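MHC class I protein (Ginglymostoma cirratum, PDB 6LUP) probably presents peptides to T cells, holding a bound peptide in the groove of its alpha-1/alpha-2 platform, as MHC class I molecules do. Local coordinates at residues F150-G153 and T154-Y157. Sequence-based numbering, arbitrary orientation.
Sequences FNQG and TKGY
Phe150 and Thr154 meet in a local i to i+4 contact, one turn apart near the start of helix 148-172, in the alpha-2 half of the class I platform, where this helix forms part of one wall of the peptide groove. Consecutive backbone bonds plus one side-chain bond make it up. Phe150 O takes two donors from the same residue. Thr154 N reaches it at 2.9 Å and nearly straight, with an N-H...O angle of 172°. Thr154 OG1, also 2.9 Å from Phe150 O, comes in from above the carbonyl plane. Chi1 of -58° sets this hydroxyl beside its own backbone N, turned back toward the preceding turn, while CG2 goes anti to that nitrogen. The same OG1 lies over one face of the Phe150 ring toward its rim, 3.8 Å from CE1. Phe150 swings its ring under the hydroxyl with CG anti to the backbone N (chi1 179°). Further along, Lys155 N bonds to Asn151 O at 3.0 Å, Gly156 N to Gln152 O at 2.8 Å and Tyr157 N to Gly153 O at 2.9 Å. On the outer side the Gln152 and Lys155 side chains run alongside each other in the same direction, the amide OE1 of Gln152 3.9 Å from Lys155 CD, a loose van der Waals touch. Asn151 turns instead to Trp130 NE1 and the Trp144 carbonyl, joining this helix to strand 129-131 and to helix 135-146. On the groove side, Phe150, Thr154 and Tyr157 pack against peptide side chains, and Tyr157 OH adds a hydrogen bond to the peptide backbone. Folding the Thr154 hydroxyl back onto Phe150 O therefore satisfies a buried polar group within the helix itself, even as Thr154 packs against the peptide.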
loop_
_atom_site.group_PDB
_atom_site.type_symbol
_atom_site.label_atom_id
_atom_site.label_comp_id
_atom_site.label_asym_id
_atom_site.label_seq_id
_atom_site.Cartn_x
_atom_site.Cartn_y
_atom_site.Cartn_z
ATOM N N PHE A 150 3.021 11.866 -27.471
ATOM C CA PHE A 150 3.037 11.562 -26.046
ATOM C C PHE A 150 1.624 11.253 -25.554
ATOM O O PHE A 150 1.392 10.205 -24.944
ATOM C CB PHE A 150 3.655 12.723 -25.259
ATOM C CG PHE A 150 3.684 12.516 -23.766
ATOM C CD1 PHE A 150 4.389 11.452 -23.199
ATOM C CD2 PHE A 150 3.035 13.407 -22.919
ATOM C CE1 PHE A 150 4.425 11.272 -21.820
ATOM C CE2 PHE A 150 3.069 13.237 -21.541
ATOM C CZ PHE A 150 3.764 12.167 -20.990
ATOM N N ASN A 151 0.690 12.155 -25.854
ATOM C CA ASN A 151 -0.697 12.055 -25.389
ATOM C C ASN A 151 -1.425 10.811 -25.878
ATOM O O ASN A 151 -2.000 10.069 -25.077
ATOM C CB ASN A 151 -1.494 13.307 -25.778
ATOM C CG ASN A 151 -1.097 14.531 -24.975
ATOM O OD1 ASN A 151 -0.576 14.425 -23.865
ATOM N ND2 ASN A 151 -1.343 15.708 -25.536
ATOM N N GLN A 152 -1.397 10.587 -27.188
ATOM C CA GLN A 152 -2.049 9.428 -27.783
ATOM C C GLN A 152 -1.383 8.133 -27.336
ATOM O O GLN A 152 -2.058 7.126 -27.111
ATOM C CB GLN A 152 -2.077 9.538 -29.310
ATOM C CG GLN A 152 -3.128 10.504 -29.840
ATOM C CD GLN A 152 -4.535 10.172 -29.360
ATOM O OE1 GLN A 152 -5.054 9.079 -29.605
ATOM N NE2 GLN A 152 -5.162 11.124 -28.672
ATOM N N GLY A 153 -0.060 8.176 -27.197
ATOM C CA GLY A 153 0.716 7.042 -26.699
ATOM C C GLY A 153 0.304 6.636 -25.296
ATOM O O GLY A 153 -0.019 5.473 -25.047
ATOM N N THR A 154 0.311 7.606 -24.385
ATOM C CA THR A 154 -0.127 7.399 -23.009
ATOM C C THR A 154 -1.551 6.831 -22.969
ATOM O O THR A 154 -1.838 5.893 -22.218
ATOM C CB THR A 154 -0.062 8.716 -22.215
ATOM O OG1 THR A 154 1.276 9.223 -22.249
ATOM C CG2 THR A 154 -0.493 8.515 -20.771
ATOM N N LYS A 155 -2.429 7.400 -23.794
ATOM C CA LYS A 155 -3.810 6.952 -23.890
ATOM C C LYS A 155 -3.873 5.518 -24.399
ATOM O O LYS A 155 -4.669 4.719 -23.905
ATOM C CB LYS A 155 -4.602 7.880 -24.808
ATOM C CG LYS A 155 -6.094 7.598 -24.881
ATOM C CD LYS A 155 -6.688 8.264 -26.111
ATOM C CE LYS A 155 -8.198 8.106 -26.189
ATOM N NZ LYS A 155 -8.909 9.144 -25.396
ATOM N N GLY A 156 -3.032 5.201 -25.384
ATOM C CA GLY A 156 -2.932 3.849 -25.918
ATOM C C GLY A 156 -2.479 2.853 -24.866
ATOM O O GLY A 156 -2.938 1.712 -24.848
ATOM N N TYR A 157 -1.582 3.279 -23.980
ATOM C CA TYR A 157 -1.150 2.420 -22.880
ATOM C C TYR A 157 -2.287 2.153 -21.895
ATOM O O TYR A 157 -2.594 0.999 -21.592
ATOM C CB TYR A 157 0.059 2.999 -22.139
ATOM C CG TYR A 157 0.355 2.259 -20.858
ATOM C CD1 TYR A 157 1.070 1.062 -20.870
ATOM C CD2 TYR A 157 -0.104 2.741 -19.629
ATOM C CE1 TYR A 157 1.330 0.373 -19.699
ATOM C CE2 TYR A 157 0.149 2.056 -18.452
ATOM C CZ TYR A 157 0.865 0.874 -18.494
ATOM O OH TYR A 157 1.122 0.195 -17.328
#